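Local coordinates for protein putative non-ribosomal peptide synthetase (Actinomadura parvosata subsp. kistnae, PDB 6M7L) that probably serves as a condensation-type domain of a non-ribosomal peptide synthetase and associates with a second, different protein, at residues A[146-150]-A[151-155]; A[170-174]-A[175-179]; A[349-353]-A[354-358]; A[406-409]-A[410-413]; A[461-465]-A[466-470]. One frame throughout, in Å; residues are numbered along the deposited sequence.

Contact 1: A[146-150]-A[151-155]; sequences VVAHR and IAADE
The carbonyl oxygen of His-149 takes two backbone N-H groups from the turn that follows. Ala-152 N reaches His-149 O at 2.9 Å with a nearly straight N-H (162°), coming from above the carbonyl plane. Ala-153 N adds a weak bond to the same oxygen. A third link uses the imidazole. His-149 CG lies anti to the backbone N (chi1 -162°), which sets the ND1 edge of the ring facing Ile-151 N. Ile-151 N donates to His-149 ND1 at 3.1 Å, almost in the ring plane, with Ile-151 CG2 3.5 Å from ND1. The sequence from His-149 to Glu-155 falls where condensation domains carry the HHxxxDG motif, with Arg-150 in the place of its second histidine. The turn leads from strand 141-149 into helix 155-172. Asp-154 is the N-cap, and its OD1 also meets Ser-157 and forms a salt bridge with Arg-301. Ala-148 CB and Ala-153 CB touch at 3.8 Å. Arg-150 CA points its hydrogen at Ala-153 O.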
loop_
_atom_site.group_PDB
_atom_site.type_symbol
_atom_site.label_atom_id
_atom_site.label_comp_id
_atom_site.label_asym_id
_atom_site.label_seq_id
_atom_site.Cartn_x
_atom_site.Cartn_y
_atom_site.Cartn_z
ATOM N N VAL A 146 -6.263 18.900 0.855
ATOM C CA VAL A 146 -4.938 19.270 0.376
ATOM C C VAL A 146 -5.025 19.399 -1.135
ATOM O O VAL A 146 -5.416 18.447 -1.822
ATOM C CB VAL A 146 -3.868 18.243 0.782
ATOM C CG1 VAL A 146 -2.509 18.642 0.213
ATOM C CG2 VAL A 146 -3.804 18.113 2.299
ATOM N N VAL A 147 -4.685 20.577 -1.646
ATOM C CA VAL A 147 -4.659 20.844 -3.078
ATOM C C VAL A 147 -3.218 21.111 -3.476
ATOM O O VAL A 147 -2.494 21.823 -2.771
ATOM C CB VAL A 147 -5.565 22.033 -3.451
ATOM C CG1 VAL A 147 -5.657 22.179 -4.963
ATOM C CG2 VAL A 147 -6.946 21.865 -2.837
ATOM N N ALA A 148 -2.797 20.529 -4.595
ATOM C CA ALA A 148 -1.457 20.738 -5.121
ATOM C C ALA A 148 -1.547 20.920 -6.626
ATOM O O ALA A 148 -2.204 20.129 -7.308
ATOM C CB ALA A 148 -0.532 19.564 -4.778
ATOM N N HIS A 149 -0.900 21.962 -7.140
ATOM C CA HIS A 149 -0.923 22.202 -8.575
ATOM C C HIS A 149 -0.144 21.110 -9.296
ATOM O O HIS A 149 0.869 20.614 -8.792
ATOM C CB HIS A 149 -0.340 23.577 -8.899
ATOM C CG HIS A 149 -0.715 24.078 -10.258
ATOM N ND1 HIS A 149 -0.120 23.615 -11.412
ATOM C CD2 HIS A 149 -1.639 24.986 -10.649
ATOM C CE1 HIS A 149 -0.658 24.221 -12.455
ATOM N NE2 HIS A 149 -1.583 25.058 -12.020
ATOM N N ARG A 150 -0.623 20.729 -10.482
ATOM C CA ARG A 150 0.015 19.636 -11.212
ATOM C C ARG A 150 1.390 20.006 -11.752
ATOM O O ARG A 150 2.064 19.141 -12.322
ATOM C CB ARG A 150 -0.889 19.162 -12.350
ATOM C CG ARG A 150 -2.247 18.656 -11.890
ATOM C CD ARG A 150 -3.047 18.068 -13.043
ATOM N NE ARG A 150 -3.351 16.657 -12.820
ATOM C CZ ARG A 150 -4.459 16.216 -12.233
ATOM N NH1 ARG A 150 -4.650 14.914 -12.067
ATOM N NH2 ARG A 150 -5.377 17.075 -11.816
ATOM N N ILE A 151 1.818 21.262 -11.591
ATOM C CA ILE A 151 3.196 21.629 -11.886
ATOM C C ILE A 151 4.144 21.050 -10.847
ATOM O O ILE A 151 5.353 20.967 -11.086
ATOM C CB ILE A 151 3.333 23.163 -11.960
ATOM C CG1 ILE A 151 4.625 23.566 -12.671
ATOM C CG2 ILE A 151 3.292 23.770 -10.567
ATOM C CD1 ILE A 151 4.799 25.063 -12.812
ATOM N N ALA A 152 3.617 20.633 -9.695
ATOM C CA ALA A 152 4.427 20.112 -8.609
ATOM C C ALA A 152 4.072 18.697 -8.190
ATOM O O ALA A 152 4.896 18.047 -7.539
ATOM C CB ALA A 152 4.316 21.018 -7.376
ATOM N N ALA A 153 2.888 18.202 -8.538
ATOM C CA ALA A 153 2.419 16.923 -8.028
ATOM C C ALA A 153 1.593 16.224 -9.095
ATOM O O ALA A 153 0.736 16.850 -9.727
ATOM C CB ALA A 153 1.591 17.119 -6.753
ATOM N N ASP A 154 1.852 14.935 -9.296
ATOM C CA ASP A 154 1.071 14.125 -10.214
ATOM C C ASP A 154 0.049 13.308 -9.422
ATOM O O ASP A 154 -0.169 13.536 -8.227
ATOM C CB ASP A 154 1.991 13.246 -11.070
ATOM C CG ASP A 154 2.837 12.285 -10.246
ATOM O OD1 ASP A 154 2.745 12.300 -9.000
ATOM O OD2 ASP A 154 3.603 11.505 -10.854
ATOM N N GLU A 155 -0.596 12.349 -10.091
ATOM C CA GLU A 155 -1.584 11.514 -9.413
ATOM C C GLU A 155 -0.936 10.713 -8.289
ATOM O O GLU A 155 -1.445 10.676 -7.162
ATOM C CB GLU A 155 -2.267 10.584 -10.416
ATOM C CG GLU A 155 -3.656 10.119 -9.991
ATOM C CD GLU A 155 -4.108 8.858 -10.714
ATOM O OE1 GLU A 155 -3.646 7.759 -10.339
ATOM O OE2 GLU A 155 -4.919 8.967 -11.659
#

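Contact 2: A[170-174]-A[175-179]; sequences GARRE and GRIPE
The guanidinium of Arg-176 lies with one face on Ala-171, whose CB sits 3.6 Å above its plane and over its centre. Its edge meets Glu-174. Arg-176 NH2 donates to Glu-174 OE1 at 2.7 Å in a salt bridge. Glu-174 OE1 lies near the guanidinium plane, while NH2 meets it from above the carboxylate plane. The two flat groups are 31° apart, and the side chains run alongside each other. Both groups also have partners on the chain of another protein: Arg-176 NH1 an acidic side chain, Glu-174 OE1 a basic one. On the Arg-172 guanidinium, Ile-177 CG1 lies over one face. Pro-178 CD is 3.7 Å from Arg-172 NE. The Arg-172 chain bends at chi2 (-76°), which brings NE beside Pro-178 CD. The backbone forms a Schellman motif with Gly-175, at positive phi, as C-prime residue. Arg-176 N bonds to Ala-171 O and Gly-175 N to Arg-172 O, each at 3.0 Å. Ala-171 O also accepts from Glu-174 N, on the opposite face of its carbonyl plane. The motif ends helix 155-172 beside helix 58-71, where Asp-67 forms a salt bridge with Arg-172 NE and touches Pro-178.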
loop_
_atom_site.group_PDB
_atom_site.type_symbol
_atom_site.label_atom_id
_atom_site.label_comp_id
_atom_site.label_asym_id
_atom_site.label_seq_id
_atom_site.Cartn_x
_atom_site.Cartn_y
_atom_site.Cartn_z
ATOM N N GLY A 170 2.443 12.339 12.993
ATOM C CA GLY A 170 2.673 11.462 14.130
ATOM C C GLY A 170 3.817 11.932 15.005
ATOM O O GLY A 170 3.764 11.812 16.232
ATOM N N ALA A 171 4.863 12.480 14.389
ATOM C CA ALA A 171 5.966 13.035 15.162
ATOM C C ALA A 171 5.600 14.386 15.765
ATOM O O ALA A 171 5.932 14.661 16.924
ATOM C CB ALA A 171 7.212 13.158 14.286
ATOM N N ARG A 172 4.914 15.237 14.996
ATOM C CA ARG A 172 4.563 16.566 15.487
ATOM C C ARG A 172 3.556 16.491 16.627
ATOM O O ARG A 172 3.630 17.280 17.577
ATOM C CB ARG A 172 4.016 17.422 14.345
ATOM C CG ARG A 172 5.071 17.897 13.361
ATOM C CD ARG A 172 5.901 19.036 13.933
ATOM N NE ARG A 172 7.038 19.360 13.076
ATOM C CZ ARG A 172 7.818 20.425 13.238
ATOM N NH1 ARG A 172 7.583 21.280 14.223
ATOM N NH2 ARG A 172 8.832 20.637 12.409
ATOM N N ARG A 173 2.606 15.556 16.554
ATOM C CA ARG A 173 1.626 15.416 17.625
ATOM C C ARG A 173 2.253 14.943 18.928
ATOM O O ARG A 173 1.605 15.026 19.975
ATOM C CB ARG A 173 0.512 14.453 17.210
ATOM C CG ARG A 173 0.880 12.989 17.343
ATOM C CD ARG A 173 -0.306 12.094 17.036
ATOM N NE ARG A 173 -0.463 11.040 18.035
ATOM C CZ ARG A 173 -1.391 11.048 18.988
ATOM N NH1 ARG A 173 -2.256 12.050 19.065
ATOM N NH2 ARG A 173 -1.458 10.050 19.856
ATOM N N GLU A 174 3.490 14.447 18.885
ATOM C CA GLU A 174 4.250 14.097 20.073
ATOM C C GLU A 174 5.319 15.133 20.393
ATOM O O GLU A 174 6.323 14.804 21.033
ATOM C CB GLU A 174 4.879 12.713 19.905
ATOM C CG GLU A 174 3.863 11.601 19.703
ATOM C CD GLU A 174 4.487 10.329 19.166
ATOM O OE1 GLU A 174 5.726 10.286 19.025
ATOM O OE2 GLU A 174 3.734 9.373 18.879
ATOM N N GLY A 175 5.124 16.374 19.954
ATOM C CA GLY A 175 6.065 17.447 20.243
ATOM C C GLY A 175 7.474 17.181 19.763
ATOM O O GLY A 175 8.440 17.536 20.450
ATOM N N ARG A 176 7.616 16.569 18.590
ATOM C CA ARG A 176 8.913 16.138 18.096
ATOM C C ARG A 176 9.017 16.440 16.609
ATOM O O ARG A 176 8.022 16.413 15.879
ATOM C CB ARG A 176 9.125 14.640 18.353
ATOM C CG ARG A 176 10.538 14.133 18.112
ATOM C CD ARG A 176 10.495 12.808 17.371
ATOM N NE ARG A 176 9.219 12.125 17.570
ATOM C CZ ARG A 176 8.802 11.098 16.840
ATOM N NH1 ARG A 176 9.561 10.632 15.858
ATOM N NH2 ARG A 176 7.627 10.538 17.087
ATOM N N ILE A 177 10.236 16.740 16.167
ATOM C CA ILE A 177 10.532 16.987 14.760
ATOM C C ILE A 177 10.526 15.640 14.046
ATOM O O ILE A 177 11.037 14.651 14.588
ATOM C CB ILE A 177 11.865 17.738 14.599
ATOM C CG1 ILE A 177 11.732 19.170 15.121
ATOM C CG2 ILE A 177 12.338 17.739 13.149
ATOM C CD1 ILE A 177 12.991 20.004 14.972
ATOM N N PRO A 178 9.938 15.545 12.853
ATOM C CA PRO A 178 9.897 14.257 12.147
ATOM C C PRO A 178 11.292 13.698 11.906
ATOM O O PRO A 178 12.191 14.397 11.429
ATOM C CB PRO A 178 9.186 14.596 10.826
ATOM C CG PRO A 178 9.273 16.087 10.706
ATOM C CD PRO A 178 9.222 16.596 12.109
ATOM N N GLU A 179 11.462 12.427 12.251
ATOM C CA GLU A 179 12.728 11.713 12.136
ATOM C C GLU A 179 12.607 10.756 10.956
ATOM O O GLU A 179 12.063 9.656 11.091
ATOM C CB GLU A 179 13.044 10.981 13.439
ATOM C CG GLU A 179 14.288 10.110 13.409
ATOM C CD GLU A 179 14.454 9.303 14.684
ATOM O OE1 GLU A 179 14.023 9.783 15.754
ATOM O OE2 GLU A 179 15.005 8.183 14.617
#

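Contact 3: A[349-353]-A[354-358]; sequences QDLPF and ERLAE
Glu-354 folds back over the residue before it. Its chain bends at chi2 (77°), and this leaves Glu-354 OE1 3.6 Å from Phe-353 N. OE2 forms a salt bridge with Arg-27. A carboxylate beside the start of a helix would probably be stabilised by the helix dipole. Arg-355 follows with its aliphatic part. Arg-355 CG packs 3.8 Å from Leu-351 CD1, and its CB lies near Pro-352 CD. Helix 353-360 begins here, with Pro-352 at the N-cap position. Leu-356 N then donates to Pro-352 O at 2.9 Å. Leu-356 CB touches Leu-351 CD2 at 3.8 Å, the two side chains crossing at about a right angle. Trp-215 of helix 207-218 packs on both leucines. Ala-357 N donates to Phe-353 O at 2.8 Å. The Phe-353 ring meets the rings of His-369 and Phe-372. At Glu-358, OE1 pairs with Arg-355 NH2 at 2.7 Å, in a salt bridge along the helix.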
loop_
_atom_site.group_PDB
_atom_site.type_symbol
_atom_site.label_atom_id
_atom_site.label_comp_id
_atom_site.label_asym_id
_atom_site.label_seq_id
_atom_site.Cartn_x
_atom_site.Cartn_y
_atom_site.Cartn_z
ATOM N N GLN A 349 9.626 6.933 -25.493
ATOM C CA GLN A 349 8.944 7.700 -24.458
ATOM C C GLN A 349 9.894 8.558 -23.627
ATOM O O GLN A 349 9.550 8.946 -22.507
ATOM C CB GLN A 349 8.139 6.766 -23.554
ATOM C CG GLN A 349 8.958 5.696 -22.860
ATOM C CD GLN A 349 8.089 4.621 -22.245
ATOM O OE1 GLN A 349 6.912 4.489 -22.585
ATOM N NE2 GLN A 349 8.662 3.845 -21.333
ATOM N N ASP A 350 11.076 8.873 -24.150
ATOM C CA ASP A 350 11.982 9.767 -23.439
ATOM C C ASP A 350 11.747 11.226 -23.797
ATOM O O ASP A 350 12.004 12.110 -22.971
ATOM C CB ASP A 350 13.436 9.383 -23.720
ATOM C CG ASP A 350 13.699 7.908 -23.495
ATOM O OD1 ASP A 350 13.643 7.136 -24.475
ATOM O OD2 ASP A 350 13.943 7.519 -22.333
ATOM N N LEU A 351 11.266 11.495 -25.001
ATOM C CA LEU A 351 10.805 12.832 -25.351
ATOM C C LEU A 351 9.514 13.128 -24.601
ATOM O O LEU A 351 8.536 12.385 -24.758
ATOM C CB LEU A 351 10.585 12.937 -26.857
ATOM C CG LEU A 351 9.947 14.228 -27.374
ATOM C CD1 LEU A 351 10.855 15.418 -27.112
ATOM C CD2 LEU A 351 9.619 14.108 -28.854
ATOM N N PRO A 352 9.460 14.173 -23.777
ATOM C CA PRO A 352 8.238 14.444 -23.014
ATOM C C PRO A 352 7.094 14.848 -23.929
ATOM O O PRO A 352 7.290 15.500 -24.958
ATOM C CB PRO A 352 8.641 15.597 -22.085
ATOM C CG PRO A 352 10.139 15.613 -22.100
ATOM C CD PRO A 352 10.525 15.137 -23.464
ATOM N N PHE A 353 5.884 14.445 -23.534
ATOM C CA PHE A 353 4.706 14.735 -24.346
ATOM C C PHE A 353 4.525 16.234 -24.548
ATOM O O PHE A 353 4.168 16.680 -25.645
ATOM C CB PHE A 353 3.459 14.135 -23.701
ATOM C CG PHE A 353 2.184 14.512 -24.395
ATOM C CD1 PHE A 353 1.832 13.913 -25.591
ATOM C CD2 PHE A 353 1.341 15.470 -23.854
ATOM C CE1 PHE A 353 0.663 14.262 -26.237
ATOM C CE2 PHE A 353 0.171 15.822 -24.494
ATOM C CZ PHE A 353 -0.171 15.214 -25.687
ATOM N N GLU A 354 4.766 17.026 -23.502
ATOM C CA GLU A 354 4.591 18.469 -23.615
ATOM C C GLU A 354 5.600 19.089 -24.573
ATOM O O GLU A 354 5.279 20.064 -25.260
ATOM C CB GLU A 354 4.690 19.122 -22.236
ATOM C CG GLU A 354 3.561 18.751 -21.281
ATOM C CD GLU A 354 3.718 17.367 -20.673
ATOM O OE1 GLU A 354 4.696 16.668 -21.014
ATOM O OE2 GLU A 354 2.864 16.980 -19.850
ATOM N N ARG A 355 6.818 18.544 -24.637
ATOM C CA ARG A 355 7.779 19.040 -25.616
ATOM C C ARG A 355 7.389 18.618 -27.026
ATOM O O ARG A 355 7.470 19.419 -27.964
ATOM C CB ARG A 355 9.187 18.549 -25.275
ATOM C CG ARG A 355 10.256 19.064 -26.231
ATOM C CD ARG A 355 10.262 20.588 -26.285
ATOM N NE ARG A 355 10.942 21.090 -27.477
ATOM C CZ ARG A 355 11.139 22.378 -27.741
ATOM N NH1 ARG A 355 11.766 22.741 -28.852
ATOM N NH2 ARG A 355 10.714 23.306 -26.893
ATOM N N LEU A 356 6.961 17.362 -27.194
ATOM C CA LEU A 356 6.462 16.916 -28.490
ATOM C C LEU A 356 5.281 17.762 -28.945
ATOM O O LEU A 356 5.165 18.091 -30.131
ATOM C CB LEU A 356 6.064 15.442 -28.422
ATOM C CG LEU A 356 5.298 14.905 -29.634
ATOM C CD1 LEU A 356 6.141 15.023 -30.893
ATOM C CD2 LEU A 356 4.856 13.467 -29.408
ATOM N N ALA A 357 4.397 18.126 -28.013
ATOM C CA ALA A 357 3.269 18.986 -28.354
ATOM C C ALA A 357 3.747 20.293 -28.972
ATOM O O ALA A 357 3.263 20.704 -30.031
ATOM C CB ALA A 357 2.417 19.250 -27.111
ATOM N N GLU A 358 4.723 20.947 -28.333
ATOM C CA GLU A 358 5.275 22.185 -28.876
ATOM C C GLU A 358 5.816 21.999 -30.289
ATOM O O GLU A 358 5.857 22.961 -31.066
ATOM C CB GLU A 358 6.386 22.718 -27.966
ATOM C CG GLU A 358 5.914 23.616 -26.831
ATOM C CD GLU A 358 7.069 24.176 -26.011
ATOM O OE1 GLU A 358 8.172 23.592 -26.053
ATOM O OE2 GLU A 358 6.874 25.206 -25.328
#

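Contact 4: A[406-409]-A[410-413]; sequences MELD and LWLK
Leu-408 and Met-406 pack on Trp-411 where a loop enters strand 410-418, an inner strand of a four-stranded mixed sheet of the condensation-type fold. The tight part is the indole. Leu-408 CD1 makes a CH-pi contact over one face, 4.2 Å from the centroid of the five-membered ring and 19° off its normal. It is displaced toward the rim of the whole ring system. The opposite face is covered by Lys-413 CE, which lies over the centre. The tryptophan is thus clamped between a leucine from the loop and the aliphatic chain of a lysine two residues further along its own strand. Trp-411 CG stands anti to the backbone N (chi1 -159°), which sets the indole beside the loop, where Leu-408 CD1 reaches its face. The indole NH is bonded to Gln-377.

The solvent side is at Glu-407. This residue takes no part in the packing; it is partly exposed, and its carboxylate forms a salt bridge with Arg-30. Its neighbours are buried and packed on other parts of the fold. Asp-409 sends its carboxylate away from the strand, to a salt bridge with Arg-238. The Leu-410 side chain packs on Leu-446 of helix 440-459 and on Val-374 and Leu-431 of the flanking strands. Met-406 brings its sulphur in along an extended chain, and SD ends 4.0 Å from Trp-411 CB.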
loop_
_atom_site.group_PDB
_atom_site.type_symbol
_atom_site.label_atom_id
_atom_site.label_comp_id
_atom_site.label_asym_id
_atom_site.label_seq_id
_atom_site.Cartn_x
_atom_site.Cartn_y
_atom_site.Cartn_z
ATOM N N MET A 406 -9.787 18.173 -16.225
ATOM C CA MET A 406 -9.004 17.587 -17.300
ATOM C C MET A 406 -9.197 18.393 -18.573
ATOM O O MET A 406 -10.183 19.116 -18.734
ATOM C CB MET A 406 -9.383 16.119 -17.544
ATOM C CG MET A 406 -10.776 15.915 -18.114
ATOM S SD MET A 406 -11.088 14.182 -18.491
ATOM C CE MET A 406 -12.623 14.289 -19.398
ATOM N N GLU A 407 -8.226 18.265 -19.478
ATOM C CA GLU A 407 -8.324 18.863 -20.802
ATOM C C GLU A 407 -8.914 17.914 -21.829
ATOM O O GLU A 407 -9.349 18.365 -22.895
ATOM C CB GLU A 407 -6.945 19.314 -21.287
ATOM C CG GLU A 407 -6.208 20.229 -20.337
ATOM C CD GLU A 407 -4.875 20.667 -20.898
ATOM O OE1 GLU A 407 -4.867 21.471 -21.856
ATOM O OE2 GLU A 407 -3.834 20.192 -20.395
ATOM N N LEU A 408 -8.926 16.617 -21.539
ATOM C CA LEU A 408 -9.444 15.639 -22.476
ATOM C C LEU A 408 -10.961 15.746 -22.576
ATOM O O LEU A 408 -11.637 16.264 -21.683
ATOM C CB LEU A 408 -9.046 14.230 -22.041
ATOM C CG LEU A 408 -7.545 13.997 -21.872
ATOM C CD1 LEU A 408 -7.293 12.837 -20.925
ATOM C CD2 LEU A 408 -6.897 13.741 -23.222
ATOM N N ASP A 409 -11.495 15.260 -23.697
ATOM C CA ASP A 409 -12.942 15.145 -23.829
ATOM C C ASP A 409 -13.447 13.873 -23.169
ATOM O O ASP A 409 -14.520 13.866 -22.554
ATOM C CB ASP A 409 -13.347 15.165 -25.302
ATOM C CG ASP A 409 -12.705 16.297 -26.064
ATOM O OD1 ASP A 409 -12.314 17.293 -25.423
ATOM O OD2 ASP A 409 -12.592 16.196 -27.303
ATOM N N LEU A 410 -12.683 12.790 -23.290
ATOM C CA LEU A 410 -13.068 11.491 -22.767
ATOM C C LEU A 410 -11.846 10.808 -22.174
ATOM O O LEU A 410 -10.765 10.823 -22.769
ATOM C CB LEU A 410 -13.686 10.617 -23.862
ATOM C CG LEU A 410 -14.973 11.164 -24.480
ATOM C CD1 LEU A 410 -15.275 10.470 -25.798
ATOM C CD2 LEU A 410 -16.131 11.014 -23.505
ATOM N N TRP A 411 -12.024 10.217 -20.997
ATOM C CA TRP A 411 -10.966 9.466 -20.328
ATOM C C TRP A 411 -11.582 8.158 -19.845
ATOM O O TRP A 411 -12.288 8.130 -18.833
ATOM C CB TRP A 411 -10.358 10.260 -19.176
ATOM C CG TRP A 411 -8.989 9.787 -18.803
ATOM C CD1 TRP A 411 -8.309 8.740 -19.353
ATOM C CD2 TRP A 411 -8.126 10.345 -17.805
ATOM N NE1 TRP A 411 -7.076 8.612 -18.763
ATOM C CE2 TRP A 411 -6.940 9.582 -17.805
ATOM C CE3 TRP A 411 -8.241 11.413 -16.910
ATOM C CZ2 TRP A 411 -5.877 9.853 -16.948
ATOM C CZ3 TRP A 411 -7.186 11.680 -16.058
ATOM C CH2 TRP A 411 -6.017 10.902 -16.084
ATOM N N LEU A 412 -11.319 7.077 -20.573
ATOM C CA LEU A 412 -11.863 5.766 -20.242
ATOM C C LEU A 412 -10.894 5.054 -19.303
ATOM O O LEU A 412 -9.791 4.675 -19.707
ATOM C CB LEU A 412 -12.108 4.955 -21.511
ATOM C CG LEU A 412 -12.642 3.540 -21.300
ATOM C CD1 LEU A 412 -13.944 3.559 -20.509
ATOM C CD2 LEU A 412 -12.830 2.854 -22.639
ATOM N N LYS A 413 -11.308 4.875 -18.053
ATOM C CA LYS A 413 -10.514 4.205 -17.031
ATOM C C LYS A 413 -11.207 2.901 -16.660
ATOM O O LYS A 413 -12.329 2.922 -16.142
ATOM C CB LYS A 413 -10.352 5.095 -15.800
ATOM C CG LYS A 413 -9.748 6.459 -16.084
ATOM C CD LYS A 413 -10.080 7.440 -14.967
ATOM C CE LYS A 413 -9.154 8.642 -14.992
ATOM N NZ LYS A 413 -9.594 9.719 -14.064
#

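Contact 5: A[461-465]-A[466-470]; sequences PEVRL and SQVDV
This is a local turn held by a bond from side chain to backbone, in the loop after helix 440-459 near the C-terminal end of the modelled condensation-type fold. Gln-467 reaches back across the turn with an extended chain. Its CG sits between the backbone N and the carbonyl carbon (chi1 54°), which aims the amide at the residues before the turn. Arg-464 N donates to Gln-467 OE1 at 3.1 Å. The N-H is nearly straight (165°), but the donor stands well to the side of the C=O, at 103°. On the way, Gln-467 CG packs on Arg-464 CB at 3.7 Å. The inner side is apolar. Val-463 lies against Val-457 and Val-468 against Leu-453, both of helix 440-459. Leu-465 and Val-468 meet Met-282 of helix 272-288, and Arg-286 of that helix bonds to Leu-465 O. Gln-467 and Arg-464 stay on the exposed side. Val-463 CG2 lies 3.7 Å from Val-468 CG2, the two side chains crossing at about a right angle.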
loop_
_atom_site.group_PDB
_atom_site.type_symbol
_atom_site.label_atom_id
_atom_site.label_comp_id
_atom_site.label_asym_id
_atom_site.label_seq_id
_atom_site.Cartn_x
_atom_site.Cartn_y
_atom_site.Cartn_z
ATOM N N PRO A 461 -14.538 -11.357 -34.057
ATOM C CA PRO A 461 -13.329 -10.538 -34.258
ATOM C C PRO A 461 -12.992 -10.259 -35.716
ATOM O O PRO A 461 -12.135 -9.404 -35.976
ATOM C CB PRO A 461 -12.228 -11.372 -33.589
ATOM C CG PRO A 461 -12.950 -12.282 -32.647
ATOM C CD PRO A 461 -14.243 -12.601 -33.329
ATOM N N GLU A 462 -13.626 -10.938 -36.669
ATOM C CA GLU A 462 -13.370 -10.692 -38.082
ATOM C C GLU A 462 -14.199 -9.543 -38.641
ATOM O O GLU A 462 -14.074 -9.232 -39.830
ATOM C CB GLU A 462 -13.632 -11.963 -38.901
ATOM C CG GLU A 462 -15.104 -12.268 -39.156
ATOM C CD GLU A 462 -15.800 -12.883 -37.958
ATOM O OE1 GLU A 462 -15.107 -13.245 -36.983
ATOM O OE2 GLU A 462 -17.043 -13.007 -37.994
ATOM N N VAL A 463 -15.035 -8.908 -37.814
ATOM C CA VAL A 463 -15.884 -7.825 -38.294
ATOM C C VAL A 463 -15.016 -6.676 -38.787
ATOM O O VAL A 463 -14.066 -6.255 -38.116
ATOM C CB VAL A 463 -16.858 -7.376 -37.192
ATOM C CG1 VAL A 463 -16.108 -6.864 -35.965
ATOM C CG2 VAL A 463 -17.806 -6.314 -37.717
ATOM N N ARG A 464 -15.323 -6.182 -39.981
ATOM C CA ARG A 464 -14.586 -5.057 -40.525
ATOM C C ARG A 464 -14.989 -3.767 -39.813
ATOM O O ARG A 464 -15.988 -3.705 -39.090
ATOM C CB ARG A 464 -14.826 -4.930 -42.030
ATOM C CG ARG A 464 -14.168 -6.007 -42.881
ATOM C CD ARG A 464 -13.965 -5.506 -44.306
ATOM N NE ARG A 464 -13.524 -6.556 -45.222
ATOM C CZ ARG A 464 -14.294 -7.105 -46.156
ATOM N NH1 ARG A 464 -15.550 -6.705 -46.305
ATOM N NH2 ARG A 464 -13.808 -8.054 -46.946
ATOM N N LEU A 465 -14.184 -2.723 -40.026
ATOM C CA LEU A 465 -14.486 -1.422 -39.435
ATOM C C LEU A 465 -15.801 -0.860 -39.956
ATOM O O LEU A 465 -16.526 -0.188 -39.214
ATOM C CB LEU A 465 -13.341 -0.446 -39.714
ATOM C CG LEU A 465 -13.546 1.026 -39.350
ATOM C CD1 LEU A 465 -13.774 1.192 -37.856
ATOM C CD2 LEU A 465 -12.365 1.865 -39.815
ATOM N N SER A 466 -16.133 -1.138 -41.218
ATOM C CA SER A 466 -17.329 -0.563 -41.825
ATOM C C SER A 466 -18.601 -1.256 -41.351
ATOM O O SER A 466 -19.617 -0.595 -41.112
ATOM C CB SER A 466 -17.231 -0.638 -43.348
ATOM O OG SER A 466 -17.233 -1.984 -43.788
ATOM N N GLN A 467 -18.571 -2.581 -41.217
ATOM C CA GLN A 467 -19.753 -3.362 -40.880
ATOM C C GLN A 467 -19.982 -3.476 -39.376
ATOM O O GLN A 467 -20.644 -4.419 -38.928
ATOM C CB GLN A 467 -19.656 -4.756 -41.506
ATOM C CG GLN A 467 -18.384 -5.510 -41.155
ATOM C CD GLN A 467 -18.365 -6.919 -41.715
ATOM O OE1 GLN A 467 -17.668 -7.795 -41.200
ATOM N NE2 GLN A 467 -19.132 -7.145 -42.775
ATOM N N VAL A 468 -19.467 -2.540 -38.595
ATOM C CA VAL A 468 -19.619 -2.569 -37.146
ATOM C C VAL A 468 -20.833 -1.735 -36.757
ATOM O O VAL A 468 -21.195 -0.767 -37.434
ATOM C CB VAL A 468 -18.321 -2.088 -36.460
ATOM C CG1 VAL A 468 -18.562 -0.857 -35.598
ATOM C CG2 VAL A 468 -17.713 -3.220 -35.653
ATOM N N ASP A 469 -21.482 -2.124 -35.660
ATOM C CA ASP A 469 -22.777 -1.563 -35.271
ATOM C C ASP A 469 -22.554 -0.345 -34.377
ATOM O O ASP A 469 -22.324 -0.479 -33.172
ATOM C CB ASP A 469 -23.619 -2.623 -34.571
ATOM C CG ASP A 469 -25.094 -2.281 -34.544
ATOM O OD1 ASP A 469 -25.436 -1.083 -34.461
ATOM O OD2 ASP A 469 -25.918 -3.219 -34.607
ATOM N N VAL A 470 -22.628 0.845 -34.968
ATOM C CA VAL A 470 -22.579 2.101 -34.219
ATOM C C VAL A 470 -23.660 3.035 -34.754
ATOM O O VAL A 470 -23.433 3.732 -35.754
ATOM C CB VAL A 470 -21.195 2.765 -34.303
ATOM C CG1 VAL A 470 -21.201 4.097 -33.563
ATOM C CG2 VAL A 470 -20.119 1.856 -33.732
#

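How the contacts relate
Contacts 1 and 4 lie about 10 Å from the centre of the chain, contact 3 about 16 Å, measured to their own centres. Helix 26-34 links the three: Met-31 packs at contact 1, Arg-27 at contact 3, and Arg-30 reaches both Glu-354 and Glu-407. Contact 1 holds the stretch matching the condensation-domain motif. Contacts 3 and 4 come within about 8 and 5 Å of it, between nearest atoms. Contact 2 ends the helix that contact 1 starts, with centres 25 Å apart, and meets the other protein. Contact 5 lies on the opposite side of the chain's centre from contact 2, their centres 62 Å apart.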